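Local coordinates for pyridine nucleotide-disulphide oxidoreductase dimerisation region (Escherichia coli BL21, PDB 6KYY), which is an FAD-containing oxidoreductase of the pyridine nucleotide-disulfide family, first class, that binds copper(II) here and probably helps the cell withstand reactive chlorine species, at residues G22-V27 against D312-V317; A32-A37 against D319-E324; E179-F184 against S189-L194; D210-I215 against V339-P344. All coordinates share one frame; numbering follows the deposited sequence.

Contact 1 (G22-V27 against D312-V317); sequences GKTLAV and DDYRIV
Thr-24 and Leu-25 belong to helix 20-31, the first helix of the FAD-binding Rossmann-type fold, and they receive Tyr-314 from helix 307-321. The Tyr-314 ring carries most of the contact. The methyl CG2 of Thr-24 sits over the centre of one ring face, 3.5 Å from the centroid of the Tyr-314 ring. It lies only 6° off the ring normal, so this is a CH-pi contact. The Thr-24 torsion sets it up: OG1 stands beside the backbone N (chi1 -45°), which puts CG2 anti to that N and over the ring. OG1 bonds to the carbonyl of Lys-20, one turn back in the helix. Leu-25 meets the ring differently. Its CB lies in the ring plane at the edge, 4.0 Å from CD1 of Tyr-314. The branched end of Leu-25 packs on Val-317, with CD2 of Leu-25 3.8 Å from CG2 of Val-317.

Helix 20-31 follows the glycine-rich turn whose backbone amides face the FAD, and Gly-22 fits the last glycine of a GxGxxG pattern. The axes of the two short segments come within 9.2 Å and cross at -37°. Tyr-314 spans the distance between the axes and comes in at about a right angle to Thr-24. Its hydroxyl is hydrogen-bonded to OG1 of Thr-28, which also pairs with the carbonyl of Thr-24. The ring is therefore held at its outer end as well as over a face. On the same helix, Arg-315 forms a salt bridge to Asp-312 and a hydrogen bond to the carbonyl O of Gln-429 of the second subunit.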
loop_
_atom_site.group_PDB
_atom_site.type_symbol
_atom_site.label_atom_id
_atom_site.label_comp_id
_atom_site.label_asym_id
_atom_site.label_seq_id
_atom_site.Cartn_x
_atom_site.Cartn_y
_atom_site.Cartn_z
ATOM N N GLY B 22 -22.562 -14.727 -0.297
ATOM C CA GLY B 22 -23.997 -14.736 -0.064
ATOM C C GLY B 22 -24.535 -13.399 0.408
ATOM O O GLY B 22 -25.576 -12.938 -0.068
ATOM N N LYS B 23 -23.840 -12.758 1.350
ATOM C CA LYS B 23 -24.270 -11.439 1.795
ATOM C C LYS B 23 -24.189 -10.409 0.677
ATOM O O LYS B 23 -24.905 -9.407 0.725
ATOM C CB LYS B 23 -23.443 -10.987 3.001
ATOM C CG LYS B 23 -22.142 -10.275 2.667
ATOM C CD LYS B 23 -21.275 -10.150 3.910
ATOM C CE LYS B 23 -19.995 -9.382 3.633
ATOM N NZ LYS B 23 -19.317 -8.991 4.899
ATOM N N THR B 24 -23.345 -10.636 -0.332
ATOM C CA THR B 24 -23.312 -9.743 -1.485
ATOM C C THR B 24 -24.415 -10.084 -2.478
ATOM O O THR B 24 -25.021 -9.185 -3.072
ATOM C CB THR B 24 -21.946 -9.809 -2.167
ATOM O OG1 THR B 24 -20.912 -9.763 -1.177
ATOM C CG2 THR B 24 -21.774 -8.642 -3.129
ATOM N N LEU B 25 -24.685 -11.377 -2.670
ATOM C CA LEU B 25 -25.770 -11.785 -3.556
ATOM C C LEU B 25 -27.122 -11.357 -3.004
ATOM O O LEU B 25 -28.008 -10.949 -3.764
ATOM C CB LEU B 25 -25.729 -13.298 -3.767
ATOM C CG LEU B 25 -26.667 -13.857 -4.836
ATOM C CD1 LEU B 25 -26.388 -13.203 -6.177
ATOM C CD2 LEU B 25 -26.529 -15.368 -4.931
ATOM N N ALA B 26 -27.296 -11.440 -1.682
ATOM C CA ALA B 26 -28.567 -11.062 -1.073
ATOM C C ALA B 26 -28.896 -9.597 -1.335
ATOM O O ALA B 26 -30.050 -9.256 -1.617
ATOM C CB ALA B 26 -28.533 -11.340 0.429
ATOM N N VAL B 27 -27.896 -8.717 -1.252
ATOM C CA VAL B 27 -28.141 -7.299 -1.494
ATOM C C VAL B 27 -28.409 -7.043 -2.972
ATOM O O VAL B 27 -29.228 -6.187 -3.327
ATOM C CB VAL B 27 -26.965 -6.450 -0.976
ATOM C CG1 VAL B 27 -27.359 -4.985 -0.913
ATOM C CG2 VAL B 27 -26.549 -6.919 0.398
ATOM N N ASP B 312 -15.426 -13.285 -6.030
ATOM C CA ASP B 312 -15.519 -13.624 -7.444
ATOM C C ASP B 312 -16.594 -14.672 -7.692
ATOM O O ASP B 312 -17.193 -14.702 -8.772
ATOM C CB ASP B 312 -14.171 -14.119 -7.964
ATOM C CG ASP B 312 -14.126 -14.199 -9.475
ATOM O OD1 ASP B 312 -14.351 -13.160 -10.129
ATOM O OD2 ASP B 312 -13.871 -15.301 -10.007
ATOM N N ASP B 313 -16.849 -15.537 -6.706
ATOM C CA ASP B 313 -17.939 -16.499 -6.829
ATOM C C ASP B 313 -19.281 -15.791 -6.957
ATOM O O ASP B 313 -20.129 -16.191 -7.764
ATOM C CB ASP B 313 -17.943 -17.445 -5.629
ATOM C CG ASP B 313 -16.847 -18.486 -5.704
ATOM O OD1 ASP B 313 -16.470 -19.028 -4.644
ATOM O OD2 ASP B 313 -16.359 -18.761 -6.821
ATOM N N TYR B 314 -19.490 -14.734 -6.167
ATOM C CA TYR B 314 -20.690 -13.919 -6.327
ATOM C C TYR B 314 -20.776 -13.347 -7.735
ATOM O O TYR B 314 -21.865 -13.264 -8.315
ATOM C CB TYR B 314 -20.703 -12.793 -5.289
ATOM C CG TYR B 314 -21.409 -11.538 -5.757
ATOM C CD1 TYR B 314 -22.789 -11.417 -5.660
ATOM C CD2 TYR B 314 -20.695 -10.473 -6.296
ATOM C CE1 TYR B 314 -23.438 -10.273 -6.088
ATOM C CE2 TYR B 314 -21.335 -9.328 -6.727
ATOM C CZ TYR B 314 -22.707 -9.233 -6.620
ATOM O OH TYR B 314 -23.348 -8.092 -7.047
ATOM N N ARG B 315 -19.634 -12.948 -8.301
ATOM C CA ARG B 315 -19.629 -12.392 -9.650
ATOM C C ARG B 315 -20.059 -13.433 -10.675
ATOM O O ARG B 315 -20.763 -13.108 -11.638
ATOM C CB ARG B 315 -18.242 -11.847 -9.985
ATOM C CG ARG B 315 -17.813 -10.675 -9.118
ATOM C CD ARG B 315 -16.897 -9.730 -9.876
ATOM N NE ARG B 315 -16.100 -8.908 -8.971
ATOM C CZ ARG B 315 -14.795 -9.063 -8.774
ATOM N NH1 ARG B 315 -14.133 -10.014 -9.421
ATOM N NH2 ARG B 315 -14.152 -8.269 -7.929
ATOM N N ILE B 316 -19.648 -14.689 -10.486
ATOM C CA ILE B 316 -20.070 -15.753 -11.393
ATOM C C ILE B 316 -21.586 -15.899 -11.367
ATOM O O ILE B 316 -22.249 -15.865 -12.410
ATOM C CB ILE B 316 -19.379 -17.082 -11.033
ATOM C CG1 ILE B 316 -17.862 -16.906 -10.929
ATOM C CG2 ILE B 316 -19.729 -18.156 -12.053
ATOM C CD1 ILE B 316 -17.232 -16.307 -12.153
ATOM N N VAL B 317 -22.157 -16.055 -10.170
ATOM C CA VAL B 317 -23.588 -16.319 -10.068
ATOM C C VAL B 317 -24.403 -15.072 -10.392
ATOM O O VAL B 317 -25.518 -15.177 -10.917
ATOM C CB VAL B 317 -23.934 -16.886 -8.676
ATOM C CG1 VAL B 317 -23.033 -18.066 -8.347
ATOM C CG2 VAL B 317 -23.826 -15.813 -7.604
#

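Contact 2 (A32-A37 against D319-E324); sequences AGWRVA and DELLGE
Trp-34 and Leu-321 point their side chains at about a right angle to each other. The six-membered part of the indole makes the contact. CH2 of Trp-34 lies 3.9 Å from CB of Leu-321 and 4.2 Å from CD1 of the same leucine. Relative to the ring plane, both Leu-321 and Leu-322 approach obliquely. CD2 of Leu-322 is 4.4 Å from CZ2 of Trp-34, a looser approach. The Trp-34 side chain leaves the backbone with CG anti to its carbonyl carbon (chi1 -65°), and this carries the indole across to the end of helix 307-321.

Leu-322 is the first residue to leave that helix. CD1 of Leu-322 reaches CB of Ala-32 at 4.2 Å. Both leucines meet the indole, then, and Leu-322 also touches Ala-32. All of these contacts are apolar, and no hydrogen bond links the segments. Leu-29 of helix 20-31 touches both Trp-34 and Leu-321. Lys-129 also touches both residues.

The contact lies at the protein surface. Ala-32 and Trp-34 flank Gly-33, whose positive phi closes helix 20-31 with a Schellman motif before the chain enters strand 36-40. This is the helix-to-strand turn of the first beta-alpha-beta unit of a Rossmann-type fold.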
loop_
_atom_site.group_PDB
_atom_site.type_symbol
_atom_site.label_atom_id
_atom_site.label_comp_id
_atom_site.label_asym_id
_atom_site.label_seq_id
_atom_site.Cartn_x
_atom_site.Cartn_y
_atom_site.Cartn_z
ATOM N N ALA B 32 -32.684 -6.081 -7.066
ATOM C CA ALA B 32 -33.270 -6.403 -8.359
ATOM C C ALA B 32 -34.725 -6.842 -8.262
ATOM O O ALA B 32 -35.317 -7.202 -9.285
ATOM C CB ALA B 32 -32.450 -7.496 -9.054
ATOM N N GLY B 33 -35.313 -6.825 -7.064
ATOM C CA GLY B 33 -36.707 -7.161 -6.873
ATOM C C GLY B 33 -36.967 -8.534 -6.290
ATOM O O GLY B 33 -38.113 -8.824 -5.926
ATOM N N TRP B 34 -35.944 -9.378 -6.181
ATOM C CA TRP B 34 -36.136 -10.742 -5.708
ATOM C C TRP B 34 -36.465 -10.766 -4.220
ATOM O O TRP B 34 -35.975 -9.948 -3.437
ATOM C CB TRP B 34 -34.881 -11.581 -5.959
ATOM C CG TRP B 34 -34.534 -11.803 -7.404
ATOM C CD1 TRP B 34 -34.711 -10.931 -8.440
ATOM C CD2 TRP B 34 -33.931 -12.975 -7.968
ATOM N NE1 TRP B 34 -34.263 -11.490 -9.612
ATOM C CE2 TRP B 34 -33.779 -12.745 -9.349
ATOM C CE3 TRP B 34 -33.510 -14.198 -7.437
ATOM C CZ2 TRP B 34 -33.224 -13.693 -10.208
ATOM C CZ3 TRP B 34 -32.959 -15.138 -8.290
ATOM C CH2 TRP B 34 -32.821 -14.880 -9.661
ATOM N N ARG B 35 -37.307 -11.724 -3.832
ATOM C CA ARG B 35 -37.586 -11.996 -2.425
ATOM C C ARG B 35 -36.509 -12.945 -1.912
ATOM O O ARG B 35 -36.482 -14.124 -2.281
ATOM C CB ARG B 35 -38.981 -12.591 -2.249
ATOM C CG ARG B 35 -39.454 -12.645 -0.803
ATOM C CD ARG B 35 -40.950 -12.906 -0.706
ATOM N NE ARG B 35 -41.244 -14.042 0.163
ATOM C CZ ARG B 35 -41.278 -13.977 1.490
ATOM N NH1 ARG B 35 -41.039 -12.826 2.106
ATOM N NH2 ARG B 35 -41.549 -15.062 2.202
ATOM N N VAL B 36 -35.620 -12.433 -1.063
ATOM C CA VAL B 36 -34.419 -13.147 -0.651
ATOM C C VAL B 36 -34.493 -13.450 0.838
ATOM O O VAL B 36 -35.020 -12.651 1.622
ATOM C CB VAL B 36 -33.145 -12.339 -0.975
ATOM C CG1 VAL B 36 -31.920 -13.239 -0.944
ATOM C CG2 VAL B 36 -33.280 -11.658 -2.327
ATOM N N ALA B 37 -33.960 -14.607 1.223
ATOM C CA ALA B 37 -33.823 -14.998 2.618
ATOM C C ALA B 37 -32.419 -15.537 2.835
ATOM O O ALA B 37 -31.969 -16.418 2.096
ATOM C CB ALA B 37 -34.862 -16.052 3.011
ATOM N N ASP B 319 -23.602 -12.986 -12.684
ATOM C CA ASP B 319 -23.587 -12.918 -14.139
ATOM C C ASP B 319 -24.550 -13.912 -14.773
ATOM O O ASP B 319 -24.881 -13.767 -15.954
ATOM C CB ASP B 319 -22.171 -13.160 -14.659
ATOM C CG ASP B 319 -21.954 -12.586 -16.045
ATOM O OD1 ASP B 319 -22.648 -11.612 -16.402
ATOM O OD2 ASP B 319 -21.087 -13.107 -16.775
ATOM N N GLU B 320 -25.003 -14.918 -14.027
ATOM C CA GLU B 320 -25.958 -15.878 -14.564
ATOM C C GLU B 320 -27.400 -15.487 -14.267
ATOM O O GLU B 320 -28.268 -15.618 -15.136
ATOM C CB GLU B 320 -25.677 -17.276 -14.007
ATOM C CG GLU B 320 -26.583 -18.354 -14.579
ATOM C CD GLU B 320 -26.089 -19.754 -14.285
ATOM O OE1 GLU B 320 -25.469 -20.367 -15.178
ATOM O OE2 GLU B 320 -26.327 -20.244 -13.161
ATOM N N LEU B 321 -27.671 -15.000 -13.055
ATOM C CA LEU B 321 -29.040 -14.681 -12.670
ATOM C C LEU B 321 -29.500 -13.333 -13.209
ATOM O O LEU B 321 -30.696 -13.149 -13.460
ATOM C CB LEU B 321 -29.176 -14.695 -11.146
ATOM C CG LEU B 321 -28.631 -15.917 -10.407
ATOM C CD1 LEU B 321 -28.797 -15.744 -8.906
ATOM C CD2 LEU B 321 -29.318 -17.185 -10.886
ATOM N N LEU B 322 -28.584 -12.383 -13.394
ATOM C CA LEU B 322 -28.956 -11.020 -13.749
ATOM C C LEU B 322 -28.505 -10.617 -15.150
ATOM O O LEU B 322 -28.605 -9.436 -15.503
ATOM C CB LEU B 322 -28.413 -10.044 -12.703
ATOM C CG LEU B 322 -29.048 -10.201 -11.316
ATOM C CD1 LEU B 322 -28.776 -8.988 -10.439
ATOM C CD2 LEU B 322 -30.546 -10.456 -11.427
ATOM N N GLY B 323 -28.017 -11.552 -15.953
ATOM C CA GLY B 323 -27.858 -11.332 -17.378
ATOM C C GLY B 323 -26.402 -11.245 -17.808
ATOM O O GLY B 323 -25.471 -11.371 -17.012
ATOM N N GLU B 324 -26.245 -11.009 -19.117
ATOM C CA GLU B 324 -24.951 -10.958 -19.809
ATOM C C GLU B 324 -24.308 -12.342 -19.894
ATOM O O GLU B 324 -23.094 -12.490 -19.761
ATOM C CB GLU B 324 -23.991 -9.950 -19.169
ATOM C CG GLU B 324 -22.995 -9.336 -20.151
ATOM C CD GLU B 324 -21.622 -9.979 -20.077
ATOM O OE1 GLU B 324 -20.919 -10.004 -21.109
ATOM O OE2 GLU B 324 -21.248 -10.464 -18.987
#

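Contact 3 (E179-F184 against S189-L194); sequences EFASMF and SKVTIL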
loop_
_atom_site.group_PDB
_atom_site.type_symbol
_atom_site.label_atom_id
_atom_site.label_comp_id
_atom_site.label_asym_id
_atom_site.label_seq_id
_atom_site.Cartn_x
_atom_site.Cartn_y
_atom_site.Cartn_z
ATOM N N GLU B 179 1.205 -16.355 10.394
ATOM C CA GLU B 179 0.571 -15.070 10.678
ATOM C C GLU B 179 0.461 -14.838 12.179
ATOM O O GLU B 179 0.789 -13.756 12.681
ATOM C CB GLU B 179 -0.809 -15.021 10.024
ATOM C CG GLU B 179 -1.218 -13.663 9.489
ATOM C CD GLU B 179 -2.300 -13.765 8.430
ATOM O OE1 GLU B 179 -1.958 -13.927 7.239
ATOM O OE2 GLU B 179 -3.495 -13.696 8.791
ATOM N N PHE B 180 0.004 -15.854 12.915
ATOM C CA PHE B 180 -0.094 -15.750 14.365
ATOM C C PHE B 180 1.269 -15.769 15.039
ATOM O O PHE B 180 1.396 -15.275 16.165
ATOM C CB PHE B 180 -0.962 -16.883 14.912
ATOM C CG PHE B 180 -2.428 -16.570 14.922
ATOM C CD1 PHE B 180 -2.954 -15.700 15.860
ATOM C CD2 PHE B 180 -3.278 -17.140 13.991
ATOM C CE1 PHE B 180 -4.301 -15.407 15.873
ATOM C CE2 PHE B 180 -4.629 -16.850 13.998
ATOM C CZ PHE B 180 -5.141 -15.982 14.941
ATOM N N ALA B 181 2.287 -16.329 14.383
ATOM C CA ALA B 181 3.625 -16.344 14.963
ATOM C C ALA B 181 4.165 -14.929 15.125
ATOM O O ALA B 181 4.594 -14.536 16.217
ATOM C CB ALA B 181 4.563 -17.186 14.098
ATOM N N SER B 182 4.146 -14.141 14.046
ATOM C CA SER B 182 4.649 -12.773 14.123
ATOM C C SER B 182 3.773 -11.908 15.020
ATOM O O SER B 182 4.285 -11.076 15.776
ATOM C CB SER B 182 4.737 -12.161 12.724
ATOM O OG SER B 182 5.127 -13.123 11.761
ATOM N N MET B 183 2.451 -12.092 14.950
ATOM C CA MET B 183 1.539 -11.226 15.694
ATOM C C MET B 183 1.792 -11.306 17.194
ATOM O O MET B 183 1.836 -10.278 17.879
ATOM C CB MET B 183 0.090 -11.594 15.380
ATOM C CG MET B 183 -0.929 -10.786 16.168
ATOM S SD MET B 183 -2.424 -11.718 16.543
ATOM C CE MET B 183 -3.077 -11.963 14.897
ATOM N N PHE B 184 1.962 -12.517 17.724
ATOM C CA PHE B 184 2.175 -12.660 19.159
ATOM C C PHE B 184 3.630 -12.423 19.545
ATOM O O PHE B 184 3.898 -11.916 20.641
ATOM C CB PHE B 184 1.705 -14.040 19.620
ATOM C CG PHE B 184 0.217 -14.133 19.814
ATOM C CD1 PHE B 184 -0.634 -14.218 18.722
ATOM C CD2 PHE B 184 -0.333 -14.122 21.085
ATOM C CE1 PHE B 184 -2.004 -14.296 18.896
ATOM C CE2 PHE B 184 -1.702 -14.200 21.266
ATOM C CZ PHE B 184 -2.538 -14.288 20.170
ATOM N N SER B 189 5.676 -12.161 22.984
ATOM C CA SER B 189 5.533 -13.556 23.377
ATOM C C SER B 189 6.553 -14.427 22.653
ATOM O O SER B 189 6.866 -14.194 21.483
ATOM C CB SER B 189 4.117 -14.056 23.077
ATOM O OG SER B 189 4.089 -15.465 22.938
ATOM N N LYS B 190 7.076 -15.424 23.363
ATOM C CA LYS B 190 7.878 -16.457 22.724
ATOM C C LYS B 190 6.957 -17.443 22.017
ATOM O O LYS B 190 5.933 -17.862 22.565
ATOM C CB LYS B 190 8.750 -17.187 23.747
ATOM C CG LYS B 190 9.832 -18.055 23.115
ATOM C CD LYS B 190 10.443 -19.036 24.108
ATOM C CE LYS B 190 11.296 -20.078 23.391
ATOM N NZ LYS B 190 12.209 -20.809 24.316
ATOM N N VAL B 191 7.317 -17.800 20.788
ATOM C CA VAL B 191 6.480 -18.637 19.937
ATOM C C VAL B 191 7.274 -19.861 19.504
ATOM O O VAL B 191 8.487 -19.783 19.281
ATOM C CB VAL B 191 5.960 -17.860 18.709
ATOM C CG1 VAL B 191 4.784 -18.591 18.078
ATOM C CG2 VAL B 191 5.559 -16.445 19.101
ATOM N N THR B 192 6.581 -20.994 19.387
ATOM C CA THR B 192 7.172 -22.243 18.905
ATOM C C THR B 192 6.164 -22.892 17.961
ATOM O O THR B 192 5.163 -23.458 18.409
ATOM C CB THR B 192 7.527 -23.176 20.058
ATOM O OG1 THR B 192 8.498 -22.548 20.905
ATOM C CG2 THR B 192 8.099 -24.482 19.527
ATOM N N ILE B 193 6.426 -22.804 16.659
ATOM C CA ILE B 193 5.566 -23.398 15.641
ATOM C C ILE B 193 6.119 -24.769 15.281
ATOM O O ILE B 193 7.323 -24.921 15.039
ATOM C CB ILE B 193 5.454 -22.497 14.398
ATOM C CG1 ILE B 193 6.835 -22.064 13.900
ATOM C CG2 ILE B 193 4.620 -21.265 14.706
ATOM C CD1 ILE B 193 6.786 -20.953 12.868
ATOM N N LEU B 194 5.244 -25.771 15.257
ATOM C CA LEU B 194 5.624 -27.151 14.985
ATOM C C LEU B 194 4.968 -27.598 13.688
ATOM O O LEU B 194 3.738 -27.645 13.594
ATOM C CB LEU B 194 5.221 -28.067 16.142
ATOM C CG LEU B 194 5.583 -27.548 17.536
ATOM C CD1 LEU B 194 4.721 -28.206 18.603
ATOM C CD2 LEU B 194 7.062 -27.764 17.826
#
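Ala-181 on helix 175-186 faces Val-191 and Ile-193 on strand 190-194. Its methyl is small, and the two strand side chains reach it through different branches. CG2 of Ile-193 comes to CB of Ala-181 at 4.1 Å. In Ile-193 it is CG1 that stands between the backbone N and the carbonyl carbon (chi1 50°), which leaves CG2 beside the N and available to the helix. Val-191 has CG1 anti to its backbone N (chi1 -163°). CG1 of Val-191 lies 4.2 Å from CB of Ala-181. The other branch of Val-191, CG2, packs 3.6 Å from the carbonyl O of Ala-181.

Phe-184 touches the strand side mainly with its backbone. Its ring turns away toward Leu-164. The carbonyl O of Phe-184 accepts a hydrogen bond from N of Ser-189, 3.0 Å long with an N-H...O angle of 153°. OG of Ser-189, anti to its own backbone N, donates to O of Lys-190 at 3.0 Å from well above the carbonyl plane. It also has a weak hydrogen bond with O of Pro-165.

The helix and the strand run nearly antiparallel. They are the second and third elements of the beta-alpha-beta unit that starts at strand 167-171. Ile-170 of that strand also touches Ile-193. The buried helix-strand interface thus depends on apolar packing, and the Ser-189 to Phe-184 bond pairs two backbone atoms of buried residues where the helix leads into the strand.

Contact 4 (D210-I215 against V339-P344); sequences DNIATI and VFMTPP
Pro-343 turns the rim of its ring, at CD, toward Ile-215, and the carbonyl of the peptide before it lies against the same isoleucine. CD1 of Ile-215 is 3.8 Å from CD of Pro-343. CG2 of Ile-215 lies 3.7 Å from O of Thr-342. That peptide is cis. The aromatic ring of the loop, Phe-340, takes no part in this and turns away from the helix. It touches the FAD, meets the ring of His-407 at about 50° between planes, and packs on Pro-434 of the second subunit.

The loop joins strands 337-339 and 345-349 at the edge of the antiparallel sheet of the dimerisation domain. It begins with an inverse gamma turn centred on Phe-340. Helix 206-218 comes from the preceding nucleotide-binding fold, so the contact joins two domains of the chain.

Met-341 makes the second half of the contact. Its side chain runs at about a right angle to Ile-212. SD of Met-341 lies 3.5 Å from CG2 of Ile-212, and CE of Met-341 is 3.7 Å from CG1 of Ile-212. The chain is extended from CA to SD and then bends (chi3 -57°), which brings CE against CG1 and CG2 of Ile-212. Leu-402 of the antiparallel sheet touches both residues. OG1 of Thr-342 is hydrogen-bonded to NE2 of Gln-66, and the Thr-342 side chain is about 7 Å from a bound cupric ion. Within the helix, O of Asn-211 takes two donors from the same face of its plane, N of Ile-215 at 3.0 Å and OG1 of Thr-214 at 3.1 Å.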
loop_
_atom_site.group_PDB
_atom_site.type_symbol
_atom_site.label_atom_id
_atom_site.label_comp_id
_atom_site.label_asym_id
_atom_site.label_seq_id
_atom_site.Cartn_x
_atom_site.Cartn_y
_atom_site.Cartn_z
ATOM N N ASP B 210 13.640 -19.229 3.721
ATOM C CA ASP B 210 14.757 -18.968 4.622
ATOM C C ASP B 210 14.686 -17.554 5.184
ATOM O O ASP B 210 14.950 -17.337 6.371
ATOM C CB ASP B 210 16.085 -19.186 3.896
ATOM C CG ASP B 210 16.375 -20.650 3.637
ATOM O OD1 ASP B 210 17.187 -20.945 2.733
ATOM O OD2 ASP B 210 15.789 -21.505 4.333
ATOM N N ASN B 211 14.327 -16.580 4.344
ATOM C CA ASN B 211 14.219 -15.202 4.811
ATOM C C ASN B 211 13.123 -15.057 5.859
ATOM O O ASN B 211 13.291 -14.336 6.849
ATOM C CB ASN B 211 13.962 -14.267 3.630
ATOM C CG ASN B 211 14.337 -12.827 3.931
ATOM O OD1 ASN B 211 13.961 -12.277 4.966
ATOM N ND2 ASN B 211 15.082 -12.208 3.023
ATOM N N ILE B 212 11.993 -15.738 5.661
ATOM C CA ILE B 212 10.902 -15.661 6.627
ATOM C C ILE B 212 11.310 -16.305 7.946
ATOM O O ILE B 212 10.984 -15.801 9.027
ATOM C CB ILE B 212 9.631 -16.306 6.046
ATOM C CG1 ILE B 212 9.070 -15.448 4.909
ATOM C CG2 ILE B 212 8.583 -16.502 7.127
ATOM C CD1 ILE B 212 7.919 -16.089 4.170
ATOM N N ALA B 213 12.045 -17.419 7.880
ATOM C CA ALA B 213 12.454 -18.109 9.099
ATOM C C ALA B 213 13.385 -17.246 9.944
ATOM O O ALA B 213 13.253 -17.202 11.172
ATOM C CB ALA B 213 13.122 -19.438 8.751
ATOM N N THR B 214 14.331 -16.549 9.306
ATOM C CA THR B 214 15.263 -15.721 10.068
ATOM C C THR B 214 14.596 -14.456 10.596
ATOM O O THR B 214 14.944 -13.986 11.685
ATOM C CB THR B 214 16.484 -15.359 9.220
ATOM O OG1 THR B 214 16.112 -14.406 8.217
ATOM C CG2 THR B 214 17.066 -16.597 8.556
ATOM N N ILE B 215 13.651 -13.885 9.842
ATOM C CA ILE B 215 12.868 -12.770 10.370
ATOM C C ILE B 215 12.096 -13.214 11.605
ATOM O O ILE B 215 12.041 -12.501 12.614
ATOM C CB ILE B 215 11.928 -12.207 9.287
ATOM C CG1 ILE B 215 12.723 -11.496 8.193
ATOM C CG2 ILE B 215 10.914 -11.252 9.900
ATOM C CD1 ILE B 215 11.859 -10.965 7.067
ATOM N N VAL B 339 0.703 -13.274 2.941
ATOM C CA VAL B 339 0.897 -13.781 4.296
ATOM C C VAL B 339 1.193 -12.580 5.181
ATOM O O VAL B 339 2.241 -11.940 5.043
ATOM C CB VAL B 339 2.033 -14.809 4.359
ATOM C CG1 VAL B 339 2.076 -15.476 5.730
ATOM C CG2 VAL B 339 1.872 -15.829 3.256
ATOM N N PHE B 340 0.279 -12.276 6.101
ATOM C CA PHE B 340 0.320 -11.006 6.828
ATOM C C PHE B 340 1.194 -11.125 8.078
ATOM O O PHE B 340 0.736 -11.072 9.221
ATOM C CB PHE B 340 -1.092 -10.547 7.160
ATOM C CG PHE B 340 -1.819 -9.974 5.984
ATOM C CD1 PHE B 340 -2.464 -10.802 5.082
ATOM C CD2 PHE B 340 -1.836 -8.607 5.764
ATOM C CE1 PHE B 340 -3.127 -10.278 3.990
ATOM C CE2 PHE B 340 -2.497 -8.075 4.674
ATOM C CZ PHE B 340 -3.144 -8.913 3.786
ATOM N N MET B 341 2.493 -11.275 7.828
ATOM C CA MET B 341 3.489 -11.156 8.883
ATOM C C MET B 341 3.926 -9.707 9.032
ATOM O O MET B 341 3.168 -8.777 8.739
ATOM C CB MET B 341 4.726 -12.001 8.587
ATOM C CG MET B 341 4.530 -13.488 8.539
ATOM S SD MET B 341 6.125 -14.218 8.144
ATOM C CE MET B 341 6.499 -13.381 6.607
ATOM N N THR B 342 5.167 -9.523 9.477
ATOM C CA THR B 342 5.829 -8.222 9.478
ATOM C C THR B 342 7.289 -8.479 9.127
ATOM O O THR B 342 8.065 -8.944 9.978
ATOM C CB THR B 342 5.701 -7.515 10.826
ATOM O OG1 THR B 342 4.315 -7.368 11.161
ATOM C CG2 THR B 342 6.353 -6.142 10.772
ATOM N N PRO B 343 7.701 -8.210 7.878
ATOM C CA PRO B 343 6.884 -7.669 6.788
ATOM C C PRO B 343 6.070 -8.739 6.059
ATOM O O PRO B 343 6.490 -9.894 6.003
ATOM C CB PRO B 343 7.926 -7.053 5.860
ATOM C CG PRO B 343 9.125 -7.919 6.039
ATOM C CD PRO B 343 9.097 -8.428 7.459
ATOM N N PRO B 344 4.921 -8.353 5.509
ATOM C CA PRO B 344 4.042 -9.339 4.868
ATOM C C PRO B 344 4.632 -9.906 3.584
ATOM O O PRO B 344 5.402 -9.253 2.877
ATOM C CB PRO B 344 2.758 -8.547 4.588
ATOM C CG PRO B 344 3.146 -7.106 4.685
ATOM C CD PRO B 344 4.284 -7.032 5.644
#

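In the fold
Contacts 3 and 4 are buried, contact 1 is partly buried, and contact 2 lies at the surface. Contacts 1 and 2 both use helix 307-321 against neighbouring parts of the first Rossmann-type unit, with centres 10 Å apart. They rely on aromatic rings against aliphatic groups. Contacts 3 and 4 lie across the chain's centre from them and are mainly aliphatic, with a methionine sulfur in contact 4. Their centres are 11 Å apart, and Glu-179 of contact 3 probably hydrogen-bonds to N of Phe-340 in contact 4. Contact 3 stays within one beta-alpha-beta unit and is the only one bridged by a hydrogen bond between its segments.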